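Local coordinates for Nitrate/nitrite binding protein NrtA (Synechocystis sp., PDB 2G29), which binds nitrate as the substrate-binding component of the NrtABCD ABC transporter, which takes up nitrate and probably nitrite, at residues Gly91-Thr96 and Pro238-Gly243; Pro112-Ile117 and Met244-Val249. All blocks are in the same frame, centred on the assembly; numbering follows the deposited sequence.

Contact 1. Residues Gly91-Thr96 and Pro238-Gly243. With NO3 (nitrate ion), chain B.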
ATOM      1  N   GLY A  91       1.419   7.059 -14.374  1.00 10.35           N
ATOM      2  CA  GLY A  91       1.538   5.959 -13.444  1.00 11.00           C
ATOM      3  C   GLY A  91       1.565   6.515 -12.039  1.00  9.56           C
ATOM      4  O   GLY A  91       1.505   7.733 -11.834  1.00 11.06           O
ATOM      5  N   ALA A  92       1.699   5.634 -11.055  1.00 11.27           N
ATOM      6  CA  ALA A  92       1.660   6.086  -9.668  1.00 10.56           C
ATOM      7  C   ALA A  92       2.131   5.058  -8.668  1.00 10.98           C
ATOM      8  O   ALA A  92       2.132   3.861  -8.954  1.00 11.66           O
ATOM      9  CB  ALA A  92       0.193   6.407  -9.297  1.00 11.22           C
ATOM     10  N   HIS A  93       2.511   5.579  -7.495  1.00 11.13           N
ATOM     11  CA  HIS A  93       2.747   4.792  -6.287  1.00 10.91           C
ATOM     12  C   HIS A  93       1.244   4.599  -5.983  1.00 11.17           C
ATOM     13  O   HIS A  93       0.492   5.558  -5.883  1.00 11.98           O
ATOM     14  CB  HIS A  93       3.527   5.670  -5.282  1.00 10.68           C
ATOM     15  CG  HIS A  93       3.029   5.646  -3.859  1.00  9.41           C
ATOM     16  ND1 HIS A  93       3.409   4.712  -2.917  1.00 12.88           N
ATOM     17  CD2 HIS A  93       2.285   6.567  -3.201  1.00  7.85           C
ATOM     18  CE1 HIS A  93       2.933   5.071  -1.726  1.00  6.89           C
ATOM     19  NE2 HIS A  93       2.259   6.191  -1.876  1.00 11.94           N
ATOM     20  N   ILE A  94       0.808   3.350  -5.832  1.00  9.80           N
ATOM     21  CA  ILE A  94      -0.616   3.072  -5.719  1.00 10.45           C
ATOM     22  C   ILE A  94      -0.967   1.842  -4.891  1.00 10.16           C
ATOM     23  O   ILE A  94      -0.183   0.916  -4.760  1.00 10.62           O
ATOM     24  CB  ILE A  94      -1.179   2.942  -7.170  1.00 11.70           C
ATOM     25  CG1 ILE A  94      -2.708   2.997  -7.165  1.00 10.39           C
ATOM     26  CG2 ILE A  94      -0.658   1.669  -7.828  1.00 11.73           C
ATOM     27  CD1 ILE A  94      -3.285   3.441  -8.568  1.00 14.02           C
ATOM     28  N   LEU A  95      -2.160   1.842  -4.310  1.00  9.22           N
ATOM     29  CA  LEU A  95      -2.600   0.666  -3.546  1.00 10.25           C
ATOM     30  C   LEU A  95      -2.680  -0.504  -4.555  1.00  9.67           C
ATOM     31  O   LEU A  95      -3.232  -0.344  -5.660  1.00  9.97           O
ATOM     32  CB  LEU A  95      -3.992   0.935  -2.968  1.00  9.84           C
ATOM     33  CG  LEU A  95      -4.131   2.203  -2.119  1.00  9.25           C
ATOM     34  CD1 LEU A  95      -5.548   2.308  -1.527  1.00 10.42           C
ATOM     35  CD2 LEU A  95      -3.127   2.185  -0.966  1.00  9.83           C
ATOM     36  N   THR A  96      -2.193  -1.690  -4.194  1.00  9.53           N
ATOM     37  CA  THR A  96      -2.211  -2.816  -5.142  1.00  9.62           C
ATOM     38  C   THR A  96      -3.574  -3.126  -5.816  1.00  9.60           C
ATOM     39  O   THR A  96      -3.603  -3.396  -6.999  1.00 10.15           O
ATOM     40  CB  THR A  96      -1.614  -4.119  -4.500  1.00 10.22           C
ATOM     41  OG1 THR A  96      -0.204  -3.938  -4.360  1.00 11.42           O
ATOM     42  CG2 THR A  96      -1.879  -5.369  -5.345  1.00 11.15           C
ATOM     43  N   PRO A 238       1.995  -7.747   1.041  1.00  9.66           N
ATOM     44  CA  PRO A 238       2.146  -6.862  -0.127  1.00  9.71           C
ATOM     45  C   PRO A 238       1.349  -5.586   0.188  1.00 10.31           C
ATOM     46  O   PRO A 238       0.277  -5.649   0.823  1.00 10.10           O
ATOM     47  CB  PRO A 238       1.490  -7.657  -1.260  1.00 10.99           C
ATOM     48  CG  PRO A 238       0.453  -8.512  -0.508  1.00  9.56           C
ATOM     49  CD  PRO A 238       1.233  -8.962   0.714  1.00 11.63           C
ATOM     50  N   GLU A 239       1.832  -4.438  -0.284  1.00 10.33           N
ATOM     51  CA  GLU A 239       1.120  -3.182  -0.015  1.00  9.68           C
ATOM     52  C   GLU A 239       1.039  -2.304  -1.254  1.00  9.58           C
ATOM     53  O   GLU A 239       0.142  -2.490  -2.092  1.00  9.51           O
ATOM     54  CB  GLU A 239       1.796  -2.458   1.165  1.00 11.43           C
ATOM     55  CG  GLU A 239       1.180  -1.121   1.563  1.00  9.84           C
ATOM     56  CD  GLU A 239      -0.313  -1.160   1.822  1.00 10.54           C
ATOM     57  OE1 GLU A 239      -0.820  -2.127   2.452  1.00 10.17           O
ATOM     58  OE2 GLU A 239      -0.967  -0.161   1.432  1.00 11.12           O
ATOM     59  N   LYS A 240       1.957  -1.365  -1.429  1.00  8.97           N
ATOM     60  CA  LYS A 240       1.901  -0.503  -2.621  1.00  9.96           C
ATOM     61  C   LYS A 240       2.511  -1.144  -3.836  1.00 10.90           C
ATOM     62  O   LYS A 240       3.374  -2.029  -3.744  1.00 10.01           O
ATOM     63  CB  LYS A 240       2.610   0.838  -2.362  1.00  9.19           C
ATOM     64  CG  LYS A 240       2.104   1.569  -1.130  1.00  9.97           C
ATOM     65  CD  LYS A 240       0.631   2.007  -1.303  1.00  9.74           C
ATOM     66  CE  LYS A 240       0.187   2.954  -0.186  1.00  9.23           C
ATOM     67  NZ  LYS A 240       0.312   2.360   1.225  1.00 11.08           N
ATOM     68  N   ALA A 241       2.036  -0.686  -4.989  1.00 10.56           N
ATOM     69  CA  ALA A 241       2.536  -1.144  -6.268  1.00 10.97           C
ATOM     70  C   ALA A 241       3.023   0.051  -7.072  1.00 10.98           C
ATOM     71  O   ALA A 241       2.648   1.204  -6.818  1.00 10.71           O
ATOM     72  CB  ALA A 241       1.400  -1.829  -7.065  1.00 11.31           C
ATOM     73  N   PHE A 242       3.906  -0.231  -8.021  1.00 11.24           N
ATOM     74  CA  PHE A 242       4.308   0.793  -8.975  1.00 11.25           C
ATOM     75  C   PHE A 242       3.429   0.421 -10.186  1.00 10.68           C
ATOM     76  O   PHE A 242       3.653  -0.566 -10.913  1.00 11.55           O
ATOM     77  CB  PHE A 242       5.811   0.689  -9.313  1.00 10.88           C
ATOM     78  CG  PHE A 242       6.264   1.605 -10.439  1.00 12.34           C
ATOM     79  CD1 PHE A 242       5.646   2.812 -10.691  1.00 13.64           C
ATOM     80  CD2 PHE A 242       7.353   1.247 -11.219  1.00 13.96           C
ATOM     81  CE1 PHE A 242       6.090   3.666 -11.701  1.00 15.64           C
ATOM     82  CE2 PHE A 242       7.804   2.098 -12.238  1.00 16.24           C
ATOM     83  CZ  PHE A 242       7.169   3.291 -12.468  1.00 14.34           C
ATOM     84  N   GLY A 243       2.370   1.205 -10.363  1.00  9.10           N
ATOM     85  CA  GLY A 243       1.460   0.933 -11.464  1.00 10.00           C
ATOM     86  C   GLY A 243       1.540   1.965 -12.575  1.00  9.67           C
ATOM     87  O   GLY A 243       1.793   3.139 -12.307  1.00 11.75           O
TER
HETATM   88  N   NO3 B 700      -2.001   4.830   2.835  1.00 13.58           N
HETATM   89  O1  NO3 B 700      -0.858   4.120   3.067  1.00 11.55           O
HETATM   90  O2  NO3 B 700      -2.773   5.561   3.675  1.00 13.12           O
HETATM   91  O3  NO3 B 700      -2.543   4.768   1.418  1.00 12.31           O
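Leu95 and Lys240 run alongside each other in the same direction: Lys240 leaves its strand with CG beside the backbone N (chi1 -54°), then bends at chi2 and again at chi4, which carries CE along Leu95 CD2, 3.5 Å away and tighter than usual carbon packing. The last bend delivers NZ to the nitrate ion, bonded to its O1 at 2.8 Å, while Leu95 CD2 lies 3.6 Å from nitrate O3 and lends the anion an apolar neighbour. Lys240 NZ also forms a salt bridge with Glu239 OE2, met on the anti side of the carboxylate and somewhat out of its plane, and another with Asp44; Thr166 holds the same OE2. Beneath these side chains the antiparallel strands pair through Ala92 with Gly243 and Ile94 with Ala241, each couple joined by two backbone bonds. Ile94 CG2 packs beside Ala241 CB, on the sheet face shared with Ala92. Where the ladder ends, Thr96 grips Glu239 O twice: its OG1 comes from above the carbonyl plane at 2.7 Å, and its N approaches closer to that plane at 3.2 Å. This is the nitrate site of a periplasmic binding protein: Trp73 NE1 and Gly211 N hold the same ion, and His167 packs on Leu95, Glu239 and Lys240. With two carboxylates and the nitrate around one buried ammonium group, the lysine is likely to stay charged, and the acids probably help to fix its position while it donates an N-H to the anion.

Contact 2. Residues Pro112-Ile117 and Met244-Val249; sequences PTPMYI and MRADWV
Tyr116 and Met244 face each other as an antiparallel hydrogen-bonded pair, Tyr116 N to Met244 O at 2.8 Å and Met244 N to Tyr116 O at 3.0 Å. A third backbone bond, nearly straight (176°), runs from Ala246 N to Pro114 O, reaching that oxygen from above its carbonyl plane. The same Pro114 O accepts from a water that in turn accepts from Asp247 N, so two successive amides at the start of the helix are tied, one directly and one through water, to the carbonyl of the residue just before strand 115-120. Here strand 240-245 passes straight into helix 246-251, with Arg245 as N-cap residue, and strand 115-120 forms one border of the five-stranded mixed sheet of a periplasmic binding protein lobe. Apolar contacts centre on the Tyr116 ring. Its CG stands beside the backbone N (chi1 -67°), turning the ring over the first helical turn: Ala246 CB sits over one face, 3.7 Å from the centroid, in a CH-pi contact, and Val249 CB meets the edge in plane, 3.7 Å from CD2. Pro114 CB flanks Ala246 CB at 4.0 Å. A serine at Tyr116 would probably open a gap beside Ala246 and Val249 and leave Asp250 without the hydrogen bond from the phenol OH. Charged groups gather at the same end, across the helix start from the Tyr116 ring, where the Arg245 guanidinium has Thr113 CG2 over one face, 3.6 Å from NH1. Arg245 NE, with Asp247 OD1 in the guanidinium plane but above the carboxylate's own plane, makes a salt bridge of 2.9 Å, while NH1 turns to the carbonyl of Leu80.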
ATOM      1  N   PRO A 112     -13.230   2.139 -17.898  1.00 12.28           N
ATOM      2  CA  PRO A 112     -12.172   1.168 -17.572  1.00 11.31           C
ATOM      3  C   PRO A 112     -10.924   1.604 -18.345  1.00 12.51           C
ATOM      4  O   PRO A 112     -10.998   1.889 -19.557  1.00 13.23           O
ATOM      5  CB  PRO A 112     -12.741  -0.164 -18.060  1.00 10.48           C
ATOM      6  CG  PRO A 112     -13.780   0.295 -19.198  1.00 12.32           C
ATOM      7  CD  PRO A 112     -14.405   1.486 -18.517  1.00 13.20           C
ATOM      8  N   THR A 113      -9.780   1.644 -17.653  1.00 12.06           N
ATOM      9  CA  THR A 113      -8.517   2.141 -18.224  1.00 12.22           C
ATOM     10  C   THR A 113      -7.481   1.069 -17.879  1.00 12.09           C
ATOM     11  O   THR A 113      -7.156   0.853 -16.715  1.00 13.18           O
ATOM     12  CB  THR A 113      -8.204   3.514 -17.557  1.00 12.11           C
ATOM     13  OG1 THR A 113      -9.307   4.422 -17.792  1.00 12.78           O
ATOM     14  CG2 THR A 113      -6.906   4.109 -18.101  1.00 13.50           C
ATOM     15  N   PRO A 114      -6.915   0.420 -18.896  1.00 11.23           N
ATOM     16  CA  PRO A 114      -5.961  -0.644 -18.554  1.00 11.99           C
ATOM     17  C   PRO A 114      -4.660  -0.214 -17.940  1.00 12.22           C
ATOM     18  O   PRO A 114      -4.077   0.809 -18.332  1.00 11.72           O
ATOM     19  CB  PRO A 114      -5.828  -1.439 -19.854  1.00 12.71           C
ATOM     20  CG  PRO A 114      -6.104  -0.356 -20.948  1.00 12.68           C
ATOM     21  CD  PRO A 114      -7.161   0.554 -20.341  1.00 11.68           C
ATOM     22  N   MET A 115      -4.235  -0.984 -16.945  1.00 11.37           N
ATOM     23  CA  MET A 115      -2.994  -0.691 -16.229  1.00 11.54           C
ATOM     24  C   MET A 115      -2.152  -1.939 -16.039  1.00 11.19           C
ATOM     25  O   MET A 115      -2.633  -3.060 -16.201  1.00 11.31           O
ATOM     26  CB  MET A 115      -3.320  -0.101 -14.832  1.00 10.35           C
ATOM     27  CG  MET A 115      -3.915   1.286 -14.868  1.00 10.70           C
ATOM     28  SD  MET A 115      -4.001   2.060 -13.242  1.00 11.23           S
ATOM     29  CE  MET A 115      -2.186   2.305 -12.918  1.00 11.11           C
ATOM     30  N   TYR A 116      -0.882  -1.724 -15.695  1.00 11.11           N
ATOM     31  CA  TYR A 116       0.024  -2.821 -15.363  1.00 11.14           C
ATOM     32  C   TYR A 116       0.654  -2.546 -13.999  1.00 11.16           C
ATOM     33  O   TYR A 116       0.776  -1.401 -13.587  1.00 10.99           O
ATOM     34  CB  TYR A 116       1.208  -2.895 -16.323  1.00 11.79           C
ATOM     35  CG  TYR A 116       0.928  -3.259 -17.733  1.00 12.96           C
ATOM     36  CD1 TYR A 116       0.111  -4.337 -18.046  1.00 12.53           C
ATOM     37  CD2 TYR A 116       1.510  -2.536 -18.766  1.00 14.37           C
ATOM     38  CE1 TYR A 116      -0.137  -4.681 -19.385  1.00 13.31           C
ATOM     39  CE2 TYR A 116       1.294  -2.884 -20.084  1.00 14.77           C
ATOM     40  CZ  TYR A 116       0.461  -3.950 -20.383  1.00 14.18           C
ATOM     41  OH  TYR A 116       0.179  -4.305 -21.689  1.00 15.23           O
ATOM     42  N   ILE A 117       1.042  -3.617 -13.313  1.00 10.13           N
ATOM     43  CA  ILE A 117       1.819  -3.471 -12.088  1.00 10.39           C
ATOM     44  C   ILE A 117       3.225  -3.938 -12.502  1.00 10.25           C
ATOM     45  O   ILE A 117       3.440  -5.078 -12.949  1.00 10.70           O
ATOM     46  CB  ILE A 117       1.262  -4.317 -10.939  1.00 10.60           C
ATOM     47  CG1 ILE A 117      -0.007  -3.664 -10.412  1.00 10.91           C
ATOM     48  CG2 ILE A 117       2.336  -4.474  -9.839  1.00 12.24           C
ATOM     49  CD1 ILE A 117      -0.676  -4.532  -9.304  1.00 10.48           C
ATOM     50  N   MET A 244       1.308   1.537 -13.804  1.00 11.12           N
ATOM     51  CA  MET A 244       1.312   2.464 -14.921  1.00 11.87           C
ATOM     52  C   MET A 244       0.197   2.158 -15.906  1.00 12.15           C
ATOM     53  O   MET A 244      -0.283   1.023 -15.991  1.00 13.30           O
ATOM     54  CB  MET A 244       2.668   2.403 -15.664  1.00 13.84           C
ATOM     55  CG  MET A 244       3.891   2.873 -14.845  1.00 15.56           C
ATOM     56  SD  MET A 244       5.257   3.465 -15.898  1.00 19.81           S
ATOM     57  CE  MET A 244       4.480   5.001 -16.544  1.00 16.23           C
ATOM     58  N   ARG A 245      -0.250   3.168 -16.631  1.00 11.97           N
ATOM     59  CA  ARG A 245      -1.232   2.959 -17.699  1.00 11.69           C
ATOM     60  C   ARG A 245      -0.593   2.005 -18.715  1.00 12.13           C
ATOM     61  O   ARG A 245       0.598   2.164 -19.075  1.00 12.04           O
ATOM     62  CB  ARG A 245      -1.570   4.275 -18.394  1.00 12.58           C
ATOM     63  CG  ARG A 245      -2.574   5.118 -17.590  1.00 12.16           C
ATOM     64  CD  ARG A 245      -2.977   6.407 -18.270  1.00 13.63           C
ATOM     65  NE  ARG A 245      -3.491   6.204 -19.627  1.00 13.59           N
ATOM     66  CZ  ARG A 245      -4.676   6.612 -20.045  1.00 12.93           C
ATOM     67  NH1 ARG A 245      -5.518   7.231 -19.215  1.00 13.07           N
ATOM     68  NH2 ARG A 245      -5.001   6.445 -21.319  1.00 14.48           N
ATOM     69  N   ALA A 246      -1.361   1.020 -19.167  1.00 11.87           N
ATOM     70  CA  ALA A 246      -0.844   0.079 -20.129  1.00 11.16           C
ATOM     71  C   ALA A 246      -0.560   0.707 -21.471  1.00 12.94           C
ATOM     72  O   ALA A 246       0.353   0.261 -22.155  1.00 13.92           O
ATOM     73  CB  ALA A 246      -1.822  -1.126 -20.268  1.00 12.16           C
ATOM     74  N   ASP A 247      -1.328   1.721 -21.855  1.00 14.07           N
ATOM     75  CA  ASP A 247      -1.071   2.347 -23.154  1.00 14.68           C
ATOM     76  C   ASP A 247       0.310   3.020 -23.170  1.00 14.64           C
ATOM     77  O   ASP A 247       1.061   2.918 -24.165  1.00 15.31           O
ATOM     78  CB  ASP A 247      -2.195   3.344 -23.537  1.00 16.36           C
ATOM     79  CG  ASP A 247      -2.064   4.706 -22.847  1.00 21.36           C
ATOM     80  OD1 ASP A 247      -1.903   4.753 -21.624  1.00 16.79           O
ATOM     81  OD2 ASP A 247      -2.079   5.759 -23.543  1.00 29.06           O
ATOM     82  N   TRP A 248       0.698   3.647 -22.069  1.00 14.22           N
ATOM     83  CA  TRP A 248       1.994   4.300 -22.027  1.00 13.74           C
ATOM     84  C   TRP A 248       3.122   3.240 -22.040  1.00 13.93           C
ATOM     85  O   TRP A 248       4.116   3.385 -22.738  1.00 15.26           O
ATOM     86  CB  TRP A 248       2.096   5.198 -20.781  1.00 13.78           C
ATOM     87  CG  TRP A 248       3.311   6.056 -20.748  1.00 14.28           C
ATOM     88  CD1 TRP A 248       3.391   7.370 -21.106  1.00 16.04           C
ATOM     89  CD2 TRP A 248       4.621   5.688 -20.281  1.00 14.60           C
ATOM     90  NE1 TRP A 248       4.655   7.846 -20.885  1.00 15.89           N
ATOM     91  CE2 TRP A 248       5.436   6.846 -20.374  1.00 14.92           C
ATOM     92  CE3 TRP A 248       5.186   4.504 -19.790  1.00 16.05           C
ATOM     93  CZ2 TRP A 248       6.782   6.855 -19.993  1.00 14.26           C
ATOM     94  CZ3 TRP A 248       6.530   4.502 -19.414  1.00 15.63           C
ATOM     95  CH2 TRP A 248       7.317   5.682 -19.510  1.00 14.07           C
ATOM     96  N   VAL A 249       2.978   2.158 -21.279  1.00 13.41           N
ATOM     97  CA  VAL A 249       3.985   1.112 -21.266  1.00 13.43           C
ATOM     98  C   VAL A 249       4.116   0.409 -22.616  1.00 14.87           C
ATOM     99  O   VAL A 249       5.245   0.105 -23.064  1.00 14.31           O
ATOM    100  CB  VAL A 249       3.690   0.062 -20.142  1.00 13.81           C
ATOM    101  CG1 VAL A 249       4.665  -1.125 -20.244  1.00 13.82           C
ATOM    102  CG2 VAL A 249       3.819   0.755 -18.784  1.00 12.98           C
TER
HETATM  103  O   HOH W   1      -3.938   2.511 -20.497  1.00 16.13           O

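Contacts 1 and 2 are successive stations on strand 240-245, their centres 12 Å apart in one five-stranded mixed sheet. Fourth in the sheet, next to its border strand, 240-245 runs antiparallel to 91-95 on one flank and to 115-120 on the other; contact 1 uses the first neighbour, contact 2 the second. Along the chain the segments alternate: 91-96, 112-117, 238-243, 244-249. The strand therefore returns, after the chain has built the other sheet, to lie between two earlier strands. The contacts touch directly, Met115 CE packing 3.8 Å from Gly243 C. One end of the strand thus presents Lys240 to nitrate, while the other passes into helix 246-251.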